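Local coordinates for protein adhesin (Streptococcus sanguinis SK1 = NCTC 7863, PDB 6VT2) that probably helps streptococci adhere to host glycoproteins by binding sialylated O-glycans such as sialyl-T antigen through its tandem Siglec-like modules, at residues Val40-Gly45 and Tyr51-Trp56; Thr97-Ala102 and Leu112-Ser117; Ile86-Gly89 and Arg95-Lys98. One frame throughout, in Å; residues are numbered along the deposited sequence.

Contact 1 (Val40-Gly45 and Tyr51-Trp56); sequences VRNIEG and YLDPNW. With A2G (2-acetamido-2-deoxy-alpha-D-galactopyranose), chain D; SIA (N-acetyl-alpha-neuraminic acid), chain B; GAL (beta-D-galactopyranose), chain C.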
loop_
_atom_site.group_PDB
_atom_site.type_symbol
_atom_site.label_atom_id
_atom_site.label_comp_id
_atom_site.label_asym_id
_atom_site.label_seq_id
_atom_site.Cartn_x
_atom_site.Cartn_y
_atom_site.Cartn_z
ATOM N N VAL A 40 43.346 -14.586 -26.768
ATOM C CA VAL A 40 42.487 -15.611 -26.161
ATOM C C VAL A 40 42.385 -16.675 -27.232
ATOM O O VAL A 40 42.045 -16.334 -28.299
ATOM C CB VAL A 40 41.112 -15.075 -25.779
ATOM C CG1 VAL A 40 40.288 -16.169 -25.132
ATOM C CG2 VAL A 40 41.244 -13.899 -24.868
ATOM N N ARG A 41 42.696 -17.912 -26.901
ATOM C CA ARG A 41 42.701 -18.908 -27.967
ATOM C C ARG A 41 42.323 -20.293 -27.450
ATOM O O ARG A 41 42.420 -20.583 -26.292
ATOM C CB ARG A 41 44.092 -18.995 -28.608
ATOM C CG ARG A 41 45.196 -19.350 -27.627
ATOM C CD ARG A 41 46.527 -19.715 -28.287
ATOM N NE ARG A 41 46.512 -21.053 -28.784
ATOM C CZ ARG A 41 47.479 -21.583 -29.481
ATOM N NH1 ARG A 41 48.540 -20.864 -29.769
ATOM N NH2 ARG A 41 47.400 -22.832 -29.860
ATOM N N ASN A 42 41.974 -21.138 -28.415
ATOM C CA ASN A 42 41.813 -22.568 -28.132
ATOM C C ASN A 42 43.180 -23.164 -27.875
ATOM O O ASN A 42 44.071 -22.736 -28.456
ATOM C CB ASN A 42 41.310 -23.308 -29.363
ATOM C CG ASN A 42 39.875 -22.979 -29.631
ATOM O OD1 ASN A 42 39.364 -22.137 -28.942
ATOM N ND2 ASN A 42 39.252 -23.610 -30.602
ATOM N N ILE A 43 43.259 -24.212 -27.091
ATOM C CA ILE A 43 44.548 -24.918 -26.868
ATOM C C ILE A 43 45.087 -25.426 -28.198
ATOM O O ILE A 43 46.280 -25.425 -28.372
ATOM C CB ILE A 43 44.393 -26.069 -25.837
ATOM C CG1 ILE A 43 45.747 -26.650 -25.415
ATOM C CG2 ILE A 43 43.460 -27.182 -26.312
ATOM C CD1 ILE A 43 46.739 -25.640 -24.869
ATOM N N GLU A 44 44.206 -25.852 -29.070
ATOM C CA GLU A 44 44.606 -26.456 -30.344
ATOM C C GLU A 44 45.249 -25.407 -31.216
ATOM O O GLU A 44 44.813 -24.292 -31.192
ATOM C CB GLU A 44 43.446 -27.004 -31.168
ATOM C CG GLU A 44 42.634 -28.138 -30.587
ATOM C CD GLU A 44 41.674 -27.822 -29.454
ATOM O OE1 GLU A 44 41.199 -28.750 -28.817
ATOM O OE2 GLU A 44 41.394 -26.659 -29.240
ATOM N N GLY A 45 46.199 -25.853 -32.013
ATOM C CA GLY A 45 46.885 -24.988 -32.960
ATOM C C GLY A 45 48.359 -24.851 -32.679
ATOM O O GLY A 45 48.800 -25.227 -31.597
ATOM N N TYR A 51 43.288 -18.937 -33.224
ATOM C CA TYR A 51 41.971 -19.528 -33.446
ATOM C C TYR A 51 41.261 -19.728 -32.114
ATOM O O TYR A 51 41.818 -20.284 -31.168
ATOM C CB TYR A 51 42.136 -20.847 -34.168
ATOM C CG TYR A 51 40.860 -21.544 -34.557
ATOM C CD1 TYR A 51 40.207 -22.341 -33.669
ATOM C CD2 TYR A 51 40.333 -21.399 -35.831
ATOM C CE1 TYR A 51 39.039 -22.959 -33.988
ATOM C CE2 TYR A 51 39.211 -22.046 -36.186
ATOM C CZ TYR A 51 38.566 -22.839 -35.269
ATOM O OH TYR A 51 37.416 -23.510 -35.535
ATOM N N LEU A 52 40.007 -19.276 -32.049
ATOM C CA LEU A 52 39.207 -19.304 -30.838
ATOM C C LEU A 52 37.772 -19.632 -31.235
ATOM O O LEU A 52 37.244 -19.007 -32.070
ATOM C CB LEU A 52 39.252 -17.939 -30.155
ATOM C CG LEU A 52 38.346 -17.809 -28.940
ATOM C CD1 LEU A 52 38.807 -18.736 -27.850
ATOM C CD2 LEU A 52 38.331 -16.382 -28.414
ATOM N N ASP A 53 37.207 -20.639 -30.618
ATOM C CA ASP A 53 35.802 -20.924 -30.812
ATOM C C ASP A 53 35.196 -21.082 -29.396
ATOM O O ASP A 53 35.889 -21.388 -28.530
ATOM C CB ASP A 53 35.519 -22.031 -31.816
ATOM C CG ASP A 53 35.500 -23.382 -31.195
ATOM O OD1 ASP A 53 36.495 -23.931 -30.965
ATOM O OD2 ASP A 53 34.436 -23.794 -30.671
ATOM N N PRO A 54 33.906 -20.944 -29.134
ATOM C CA PRO A 54 32.923 -20.498 -30.099
ATOM C C PRO A 54 33.045 -19.064 -30.593
ATOM O O PRO A 54 33.674 -18.309 -30.019
ATOM C CB PRO A 54 31.602 -20.545 -29.338
ATOM C CG PRO A 54 31.865 -21.508 -28.240
ATOM C CD PRO A 54 33.329 -21.527 -27.994
ATOM N N ASN A 55 32.359 -18.795 -31.682
ATOM C CA ASN A 55 32.398 -17.472 -32.323
ATOM C C ASN A 55 31.816 -16.382 -31.425
ATOM O O ASN A 55 32.169 -15.295 -31.640
ATOM C CB ASN A 55 31.712 -17.527 -33.674
ATOM C CG ASN A 55 30.239 -17.801 -33.595
ATOM O OD1 ASN A 55 29.733 -18.293 -32.614
ATOM N ND2 ASN A 55 29.603 -17.580 -34.720
ATOM N N TRP A 56 30.996 -16.700 -30.436
ATOM C CA TRP A 56 30.422 -15.677 -29.570
ATOM C C TRP A 56 31.320 -15.290 -28.392
ATOM O O TRP A 56 30.933 -14.431 -27.716
ATOM C CB TRP A 56 29.014 -16.108 -29.160
ATOM C CG TRP A 56 28.916 -17.498 -28.627
ATOM C CD1 TRP A 56 28.546 -18.587 -29.320
ATOM C CD2 TRP A 56 29.220 -17.930 -27.303
ATOM N NE1 TRP A 56 28.594 -19.667 -28.512
ATOM C CE2 TRP A 56 28.979 -19.309 -27.271
ATOM C CE3 TRP A 56 29.602 -17.289 -26.140
ATOM C CZ2 TRP A 56 29.136 -20.059 -26.129
ATOM C CZ3 TRP A 56 29.788 -18.037 -25.018
ATOM C CH2 TRP A 56 29.575 -19.400 -25.023
HETATM O O5 A2G D . 45.172 -32.045 -27.398
HETATM C C1 A2G D . 44.137 -31.722 -28.322
HETATM O O1 A2G D . 44.342 -30.381 -28.765
HETATM C C2 A2G D . 42.794 -31.838 -27.600
HETATM N N2 A2G D . 41.779 -31.356 -28.522
HETATM C C3 A2G D . 42.739 -30.885 -26.415
HETATM O O3 A2G D . 41.504 -31.084 -25.710
HETATM C C4 A2G D . 43.942 -31.142 -25.509
HETATM O O4 A2G D . 43.801 -32.422 -24.892
HETATM C C5 A2G D . 45.240 -31.103 -26.326
HETATM C C6 A2G D . 46.480 -31.409 -25.493
HETATM O O6 A2G D . 47.634 -31.005 -26.241
HETATM C C7 A2G D . 40.874 -32.188 -29.037
HETATM O O7 A2G D . 40.861 -33.375 -28.766
HETATM C C8 A2G D . 39.876 -31.574 -29.974
HETATM C C1 SIA B . 36.727 -27.598 -22.758
HETATM C C2 SIA B . 36.427 -28.931 -23.570
HETATM C C3 SIA B . 35.290 -29.783 -22.992
HETATM C C4 SIA B . 33.912 -29.122 -23.082
HETATM C C5 SIA B . 33.630 -28.659 -24.518
HETATM C C6 SIA B . 34.829 -27.833 -25.052
HETATM C C7 SIA B . 34.745 -27.464 -26.556
HETATM C C8 SIA B . 36.089 -26.860 -27.040
HETATM C C9 SIA B . 35.907 -26.173 -28.389
HETATM C C10 SIA B . 31.334 -28.211 -25.307
HETATM C C11 SIA B . 30.165 -27.229 -25.269
HETATM N N5 SIA B . 32.421 -27.841 -24.589
HETATM O O1A SIA B . 36.592 -27.644 -21.515
HETATM O O1B SIA B . 37.121 -26.645 -23.487
HETATM O O4 SIA B . 32.870 -30.030 -22.670
HETATM O O6 SIA B . 36.039 -28.573 -24.933
HETATM O O7 SIA B . 34.335 -28.579 -27.331
HETATM O O8 SIA B . 36.580 -25.951 -26.049
HETATM O O9 SIA B . 35.197 -24.950 -28.176
HETATM O O10 SIA B . 31.276 -29.254 -25.953
HETATM C C1 GAL C . 40.866 -29.987 -25.187
HETATM C C2 GAL C . 39.428 -30.421 -24.831
HETATM C C3 GAL C . 38.723 -29.358 -23.998
HETATM C C4 GAL C . 39.585 -28.965 -22.789
HETATM C C5 GAL C . 40.956 -28.528 -23.295
HETATM C C6 GAL C . 41.943 -28.132 -22.182
HETATM O O2 GAL C . 38.642 -30.595 -25.997
HETATM O O3 GAL C . 37.466 -29.832 -23.519
HETATM O O4 GAL C . 39.718 -30.057 -21.908
HETATM O O5 GAL C . 41.569 -29.595 -24.019
HETATM O O6 GAL C . 43.147 -27.599 -22.719
HETATM O O HOH W 1 44.321 -21.640 -31.374
#
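N42 meets Y51, L52 and D53 where strand 35-41 runs out into the CD loop of a Siglec-like domain with an immunoglobulin-type fold, joining the outgoing limb of the loop to the returning one. Its backbone N gives an almost straight hydrogen bond to Y51 O (2.9 Å, 170°). Asparagine suits the place because its amide both accepts and donates: OD1 takes D53 N at 3.1 Å, tilted from the carbonyl plane, and ND2 gives to D53 OD1 at 2.8 Å, on the anti side of the carboxylate. OD1 also receives K98 NZ from the neighbouring strand, so several bonds fix the rotation of this buried amide. With CG anti to the backbone N (chi1 -176°), the Y51 ring presents its edge, CD1 lying 3.5 Å from N42 ND2; the two planes stand 78° apart, and nothing stacks. L52 suits the apolar share because it branches, CD2 reaching V40 CG1 at 3.8 Å while CD1 covers the backbone of R41. Acidic residues on both limbs turn to the glycan. E44 OE1 accepts N2 of the N-acetylgalactosamine at 2.7 Å, and D53 OD2 accepts O9 of the sialic acid at 2.9 Å.

Contact 2 (Thr97-Ala102 and Leu112-Ser117); sequences TKYVRA and LVDKQS. With SIA (N-acetyl-alpha-neuraminic acid), chain B; GAL (beta-D-galactopyranose), chain C; A2G (2-acetamido-2-deoxy-alpha-D-galactopyranose), chain D.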
loop_
_atom_site.group_PDB
_atom_site.type_symbol
_atom_site.label_atom_id
_atom_site.label_comp_id
_atom_site.label_asym_id
_atom_site.label_seq_id
_atom_site.Cartn_x
_atom_site.Cartn_y
_atom_site.Cartn_z
ATOM N N THR A 97 37.221 -24.217 -21.928
ATOM C CA THR A 97 38.492 -23.882 -21.287
ATOM C C THR A 97 39.275 -23.179 -22.380
ATOM O O THR A 97 39.540 -23.782 -23.340
ATOM C CB THR A 97 39.265 -25.107 -20.841
ATOM O OG1 THR A 97 38.339 -25.837 -20.060
ATOM C CG2 THR A 97 40.501 -24.726 -20.069
ATOM N N LYS A 98 39.564 -21.908 -22.191
ATOM C CA LYS A 98 40.287 -21.157 -23.215
ATOM C C LYS A 98 41.495 -20.473 -22.573
ATOM O O LYS A 98 41.490 -20.184 -21.453
ATOM C CB LYS A 98 39.367 -20.163 -23.888
ATOM C CG LYS A 98 38.109 -20.760 -24.485
ATOM C CD LYS A 98 38.476 -21.649 -25.649
ATOM C CE LYS A 98 37.323 -22.569 -25.893
ATOM N NZ LYS A 98 37.444 -23.331 -27.125
ATOM N N TYR A 99 42.470 -20.232 -23.407
ATOM C CA TYR A 99 43.809 -19.865 -22.935
ATOM C C TYR A 99 44.105 -18.418 -23.291
ATOM O O TYR A 99 43.740 -17.943 -24.368
ATOM C CB TYR A 99 44.823 -20.790 -23.565
ATOM C CG TYR A 99 44.681 -22.169 -23.025
ATOM C CD1 TYR A 99 43.704 -23.020 -23.456
ATOM C CD2 TYR A 99 45.484 -22.582 -21.985
ATOM C CE1 TYR A 99 43.506 -24.260 -22.835
ATOM C CE2 TYR A 99 45.368 -23.846 -21.400
ATOM C CZ TYR A 99 44.323 -24.652 -21.802
ATOM O OH TYR A 99 44.206 -25.836 -21.158
ATOM N N VAL A 100 44.753 -17.731 -22.363
ATOM C CA VAL A 100 45.086 -16.324 -22.519
ATOM C C VAL A 100 46.602 -16.198 -22.520
ATOM O O VAL A 100 47.273 -16.680 -21.612
ATOM C CB VAL A 100 44.429 -15.467 -21.433
ATOM C CG1 VAL A 100 44.774 -14.039 -21.690
ATOM C CG2 VAL A 100 42.918 -15.647 -21.409
ATOM N N ARG A 101 47.117 -15.508 -23.546
ATOM C CA ARG A 101 48.546 -15.299 -23.637
ATOM C C ARG A 101 48.826 -13.819 -23.838
ATOM O O ARG A 101 48.036 -13.138 -24.324
ATOM C CB ARG A 101 49.155 -16.064 -24.810
ATOM C CG ARG A 101 48.842 -17.549 -24.788
ATOM C CD ARG A 101 49.514 -18.154 -25.994
ATOM N NE ARG A 101 50.922 -18.386 -25.785
ATOM C CZ ARG A 101 51.711 -18.918 -26.692
ATOM N NH1 ARG A 101 51.242 -19.238 -27.872
ATOM N NH2 ARG A 101 52.981 -19.144 -26.439
ATOM N N ALA A 102 49.989 -13.417 -23.402
ATOM C CA ALA A 102 50.362 -12.037 -23.619
ATOM C C ALA A 102 51.828 -11.982 -24.013
ATOM O O ALA A 102 52.621 -12.831 -23.601
ATOM C CB ALA A 102 50.121 -11.183 -22.379
ATOM N N LEU A 112 52.301 -21.478 -23.487
ATOM C CA LEU A 112 50.999 -22.117 -23.640
ATOM C C LEU A 112 51.176 -23.585 -23.261
ATOM O O LEU A 112 51.955 -24.313 -23.895
ATOM C CB LEU A 112 50.538 -22.028 -25.075
ATOM C CG LEU A 112 49.264 -22.759 -25.340
ATOM C CD1 LEU A 112 48.119 -22.096 -24.511
ATOM C CD2 LEU A 112 48.870 -22.694 -26.832
ATOM N N VAL A 113 50.507 -24.024 -22.199
ATOM C CA VAL A 113 50.669 -25.381 -21.664
ATOM C C VAL A 113 49.256 -25.890 -21.339
ATOM O O VAL A 113 48.641 -25.363 -20.493
ATOM C CB VAL A 113 51.564 -25.401 -20.424
ATOM C CG1 VAL A 113 51.798 -26.836 -19.986
ATOM C CG2 VAL A 113 52.889 -24.678 -20.617
ATOM N N ASP A 114 48.820 -26.946 -22.005
ATOM C CA ASP A 114 47.499 -27.552 -21.816
ATOM C C ASP A 114 47.232 -27.815 -20.337
ATOM O O ASP A 114 48.052 -28.365 -19.685
ATOM C CB ASP A 114 47.461 -28.905 -22.509
ATOM C CG ASP A 114 46.105 -29.561 -22.388
ATOM O OD1 ASP A 114 45.186 -28.939 -22.771
ATOM O OD2 ASP A 114 46.039 -30.665 -21.852
ATOM N N LYS A 115 46.165 -27.224 -19.811
ATOM C CA LYS A 115 45.621 -27.387 -18.454
ATOM C C LYS A 115 46.558 -26.822 -17.403
ATOM O O LYS A 115 46.356 -27.131 -16.297
ATOM C CB LYS A 115 45.249 -28.841 -18.174
ATOM C CG LYS A 115 44.144 -29.354 -19.087
ATOM C CD LYS A 115 43.764 -30.737 -18.675
ATOM C CE LYS A 115 42.740 -31.403 -19.549
ATOM N NZ LYS A 115 42.886 -32.866 -19.387
ATOM N N GLN A 116 47.508 -25.982 -17.793
ATOM C CA GLN A 116 48.449 -25.441 -16.812
ATOM C C GLN A 116 48.712 -23.969 -16.962
ATOM O O GLN A 116 48.961 -23.297 -15.971
ATOM C CB GLN A 116 49.796 -26.163 -16.855
ATOM C CG GLN A 116 49.680 -27.640 -16.512
ATOM C CD GLN A 116 51.011 -28.217 -16.158
ATOM O OE1 GLN A 116 51.587 -27.881 -15.096
ATOM N NE2 GLN A 116 51.546 -29.067 -17.043
ATOM N N SER A 117 48.722 -23.433 -18.141
ATOM C CA SER A 117 49.016 -22.019 -18.315
ATOM C C SER A 117 47.747 -21.202 -18.136
ATOM O O SER A 117 46.693 -21.721 -17.776
ATOM C CB SER A 117 49.719 -21.790 -19.651
ATOM O OG SER A 117 48.882 -22.168 -20.732
HETATM C C1 SIA B . 36.727 -27.598 -22.758
HETATM C C2 SIA B . 36.427 -28.931 -23.570
HETATM C C3 SIA B . 35.290 -29.783 -22.992
HETATM C C4 SIA B . 33.912 -29.122 -23.082
HETATM C C5 SIA B . 33.630 -28.659 -24.518
HETATM C C6 SIA B . 34.829 -27.833 -25.052
HETATM C C7 SIA B . 34.745 -27.464 -26.556
HETATM C C8 SIA B . 36.089 -26.860 -27.040
HETATM C C9 SIA B . 35.907 -26.173 -28.389
HETATM C C10 SIA B . 31.334 -28.211 -25.307
HETATM C C11 SIA B . 30.165 -27.229 -25.269
HETATM N N5 SIA B . 32.421 -27.841 -24.589
HETATM O O1A SIA B . 36.592 -27.644 -21.515
HETATM O O1B SIA B . 37.121 -26.645 -23.487
HETATM O O4 SIA B . 32.870 -30.030 -22.670
HETATM O O6 SIA B . 36.039 -28.573 -24.933
HETATM O O7 SIA B . 34.335 -28.579 -27.331
HETATM O O8 SIA B . 36.580 -25.951 -26.049
HETATM O O9 SIA B . 35.197 -24.950 -28.176
HETATM O O10 SIA B . 31.276 -29.254 -25.953
HETATM C C1 GAL C . 40.866 -29.987 -25.187
HETATM C C2 GAL C . 39.428 -30.421 -24.831
HETATM C C3 GAL C . 38.723 -29.358 -23.998
HETATM C C4 GAL C . 39.585 -28.965 -22.789
HETATM C C5 GAL C . 40.956 -28.528 -23.295
HETATM C C6 GAL C . 41.943 -28.132 -22.182
HETATM O O2 GAL C . 38.642 -30.595 -25.997
HETATM O O3 GAL C . 37.466 -29.832 -23.519
HETATM O O4 GAL C . 39.718 -30.057 -21.908
HETATM O O5 GAL C . 41.569 -29.595 -24.019
HETATM O O6 GAL C . 43.147 -27.599 -22.719
HETATM O O5 A2G D . 45.172 -32.045 -27.398
HETATM C C1 A2G D . 44.137 -31.722 -28.322
HETATM O O1 A2G D . 44.342 -30.381 -28.765
HETATM C C2 A2G D . 42.794 -31.838 -27.600
HETATM N N2 A2G D . 41.779 -31.356 -28.522
HETATM C C3 A2G D . 42.739 -30.885 -26.415
HETATM O O3 A2G D . 41.504 -31.084 -25.710
HETATM C C4 A2G D . 43.942 -31.142 -25.509
HETATM O O4 A2G D . 43.801 -32.422 -24.892
HETATM C C5 A2G D . 45.240 -31.103 -26.326
HETATM C C6 A2G D . 46.480 -31.409 -25.493
HETATM O O6 A2G D . 47.634 -31.005 -26.241
HETATM C C7 A2G D . 40.874 -32.188 -29.037
HETATM O O7 A2G D . 40.861 -33.375 -28.766
HETATM C C8 A2G D . 39.876 -31.574 -29.974
HETATM O O HOH W 2 47.893 -19.855 -21.661
#
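Y99 and L112 supply the apolar part of this contact, between strand 95-104 and the FG loop of the Siglec-like domain. CG of Y99, anti to the carbonyl carbon (chi1 -69°), sends the ring across to the 112-117 loop. L112 CD1 lies 3.7 Å from Y99 CB and approaches the ring obliquely, the two side chains crossing at about a right angle. L112 is used twice, for its CB sits 3.7 Å from R101 CZ, over the centre of one guanidinium face, while R101 NH2 hydrogen-bonds to the carbonyl of T110 and forms a salt bridge with the carboxylate of D47.

Hydrogen bonds shape the loop. V113 O accepts from Q116 N in a type II turn, with K115 at the positive-phi position (67°), and also from S117 N. S117 OG accepts V113 N at 2.9 Å and meets a water that also lies near V100 O, besides touching the edge of the tyrosine ring.

Polar bonds reach the sugar. K115 N donates to Y99 OH at 2.8 Å, and Y99 OH donates to O6 of galactose at 2.6 Å. Galactose O6 in turn donates to D114 OD1, at a distance too short to be taken at face value. A tyrosine suits this place because its hydroxyl can accept from the loop and donate to the ligand at once; the backbone N-H would probably polarise it, making it a better donor.

Contact 3 (Ile86-Gly89 and Arg95-Lys98); sequences INHG and RYTK. With SIA (N-acetyl-alpha-neuraminic acid), chain B.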
loop_
_atom_site.group_PDB
_atom_site.type_symbol
_atom_site.label_atom_id
_atom_site.label_comp_id
_atom_site.label_asym_id
_atom_site.label_seq_id
_atom_site.Cartn_x
_atom_site.Cartn_y
_atom_site.Cartn_z
ATOM N N ILE A 86 20.808 -18.325 -26.940
ATOM C CA ILE A 86 19.659 -18.646 -26.151
ATOM C C ILE A 86 19.401 -20.142 -26.140
ATOM O O ILE A 86 18.757 -20.620 -25.206
ATOM C CB ILE A 86 18.433 -17.892 -26.673
ATOM C CG1 ILE A 86 17.315 -17.893 -25.605
ATOM C CG2 ILE A 86 17.968 -18.491 -27.984
ATOM C CD1 ILE A 86 17.644 -17.176 -24.369
ATOM N N ASN A 87 19.871 -20.892 -27.138
ATOM C CA ASN A 87 19.644 -22.338 -27.173
ATOM C C ASN A 87 20.900 -23.160 -26.883
ATOM O O ASN A 87 20.950 -24.360 -27.201
ATOM C CB ASN A 87 19.087 -22.757 -28.526
ATOM C CG ASN A 87 20.043 -22.488 -29.651
ATOM O OD1 ASN A 87 20.814 -21.541 -29.595
ATOM N ND2 ASN A 87 19.977 -23.299 -30.685
ATOM N N HIS A 88 21.928 -22.530 -26.323
ATOM C CA HIS A 88 23.094 -23.280 -25.899
ATOM C C HIS A 88 22.661 -24.359 -24.913
ATOM O O HIS A 88 21.767 -24.161 -24.090
ATOM C CB HIS A 88 24.090 -22.323 -25.246
ATOM C CG HIS A 88 25.484 -22.826 -25.244
ATOM N ND1 HIS A 88 25.893 -23.785 -24.353
ATOM C CD2 HIS A 88 26.558 -22.560 -26.030
ATOM C CE1 HIS A 88 27.159 -24.105 -24.597
ATOM N NE2 HIS A 88 27.591 -23.369 -25.605
ATOM N N GLY A 89 23.355 -25.466 -24.949
ATOM C CA GLY A 89 23.170 -26.455 -23.913
ATOM C C GLY A 89 23.630 -25.977 -22.541
ATOM O O GLY A 89 24.419 -25.056 -22.410
ATOM N N ARG A 95 30.720 -26.078 -21.285
ATOM C CA ARG A 95 31.797 -25.322 -20.671
ATOM C C ARG A 95 32.942 -25.202 -21.665
ATOM O O ARG A 95 33.043 -25.963 -22.514
ATOM C CB ARG A 95 32.269 -26.003 -19.390
ATOM C CG ARG A 95 32.822 -27.388 -19.639
ATOM C CD ARG A 95 32.853 -28.195 -18.364
ATOM N NE ARG A 95 33.825 -27.753 -17.398
ATOM C CZ ARG A 95 33.530 -27.137 -16.291
ATOM N NH1 ARG A 95 32.294 -26.785 -16.067
ATOM N NH2 ARG A 95 34.466 -26.837 -15.437
ATOM N N TYR A 96 33.765 -24.184 -21.509
ATOM C CA TYR A 96 34.861 -23.940 -22.448
ATOM C C TYR A 96 36.124 -23.535 -21.685
ATOM O O TYR A 96 36.061 -22.594 -21.033
ATOM C CB TYR A 96 34.456 -22.794 -23.370
ATOM C CG TYR A 96 33.274 -23.085 -24.234
ATOM C CD1 TYR A 96 33.392 -23.864 -25.355
ATOM C CD2 TYR A 96 32.022 -22.699 -23.847
ATOM C CE1 TYR A 96 32.298 -24.156 -26.121
ATOM C CE2 TYR A 96 30.915 -23.015 -24.586
ATOM C CZ TYR A 96 31.065 -23.667 -25.773
ATOM O OH TYR A 96 30.016 -24.040 -26.536
ATOM N N THR A 97 37.221 -24.217 -21.928
ATOM C CA THR A 97 38.492 -23.882 -21.287
ATOM C C THR A 97 39.275 -23.179 -22.380
ATOM O O THR A 97 39.540 -23.782 -23.340
ATOM C CB THR A 97 39.265 -25.107 -20.841
ATOM O OG1 THR A 97 38.339 -25.837 -20.060
ATOM C CG2 THR A 97 40.501 -24.726 -20.069
ATOM N N LYS A 98 39.564 -21.908 -22.191
ATOM C CA LYS A 98 40.287 -21.157 -23.215
ATOM C C LYS A 98 41.495 -20.473 -22.573
ATOM O O LYS A 98 41.490 -20.184 -21.453
ATOM C CB LYS A 98 39.367 -20.163 -23.888
ATOM C CG LYS A 98 38.109 -20.760 -24.485
ATOM C CD LYS A 98 38.476 -21.649 -25.649
ATOM C CE LYS A 98 37.323 -22.569 -25.893
ATOM N NZ LYS A 98 37.444 -23.331 -27.125
HETATM C C1 SIA B . 36.727 -27.598 -22.758
HETATM C C2 SIA B . 36.427 -28.931 -23.570
HETATM C C3 SIA B . 35.290 -29.783 -22.992
HETATM C C4 SIA B . 33.912 -29.122 -23.082
HETATM C C5 SIA B . 33.630 -28.659 -24.518
HETATM C C6 SIA B . 34.829 -27.833 -25.052
HETATM C C7 SIA B . 34.745 -27.464 -26.556
HETATM C C8 SIA B . 36.089 -26.860 -27.040
HETATM C C9 SIA B . 35.907 -26.173 -28.389
HETATM C C10 SIA B . 31.334 -28.211 -25.307
HETATM C C11 SIA B . 30.165 -27.229 -25.269
HETATM N N5 SIA B . 32.421 -27.841 -24.589
HETATM O O1A SIA B . 36.592 -27.644 -21.515
HETATM O O1B SIA B . 37.121 -26.645 -23.487
HETATM O O4 SIA B . 32.870 -30.030 -22.670
HETATM O O6 SIA B . 36.039 -28.573 -24.933
HETATM O O7 SIA B . 34.335 -28.579 -27.331
HETATM O O8 SIA B . 36.580 -25.951 -26.049
HETATM O O9 SIA B . 35.197 -24.950 -28.176
HETATM O O10 SIA B . 31.276 -29.254 -25.953
#
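H88 swings its ring out with CG anti to the backbone N (chi1 -158°), and Y96 sets CG anti to its own carbonyl carbon (chi1 -64°); these torsions carry the rings toward each other from opposite directions. H88 NE2 and Y96 OH share a hydrogen bond of 2.7 Å, each lying at the edge of the other's ring. The planes are turned 72° apart with centroids 5.6 Å from each other, so the rings meet rim to rim without stacking. Histidine suits the position because its two ring nitrogens serve two partners at once: besides the bond at NE2, ND1 donates to G89 O at 2.8 Å in the ring plane, fixing how the imidazole is rotated. The ring of W56 stands perpendicular to it.

This joins the EF loop to the Y-T-K-Y sequence on strand 95-104, consistent with the sialic-acid-binding ΦTRX motif of Siglec-like adhesins, with K98 in place of the arginine. Tyrosine puts a hydroxyl at the far end of a flat ring: while bonded to H88, Y96 OH lies 3.4 Å from methyl C11 of the sialic acid, and the ring edge faces O9. Strand atoms supply several further bonds to that sugar, beside those of D53 and G93 in loops. R95 O accepts N5 at 2.9 Å. The carboxylate takes T97 N at O1B (2.9 Å) and T97 OG1 at O1A. K98 NZ reaches both O8 and O9 of the glycerol chain, each at 3.0 Å.

Strand 95-104 runs through the arrangement: contacts 2 and 3 share T97 and K98 on it, and contact 1 sits at the end of the neighbouring strand 35-41, where R41 N joins Y99 O by a probable hydrogen bond (2.7 Å). The centres of contacts 1 and 2 are about 11 Å apart, of 1 and 3 about 13 Å, and of 2 and 3 about 18 Å. Contact 1 touches both others: K98 NZ bonds to D53 O at 2.9 Å, R41 packs on L112 and I43 on D114, and P54 CG lies 3.4 Å from Y96 CZ. All three reach the sialic acid, whereas galactose and N-acetylgalactosamine are met by contacts 1 and 2.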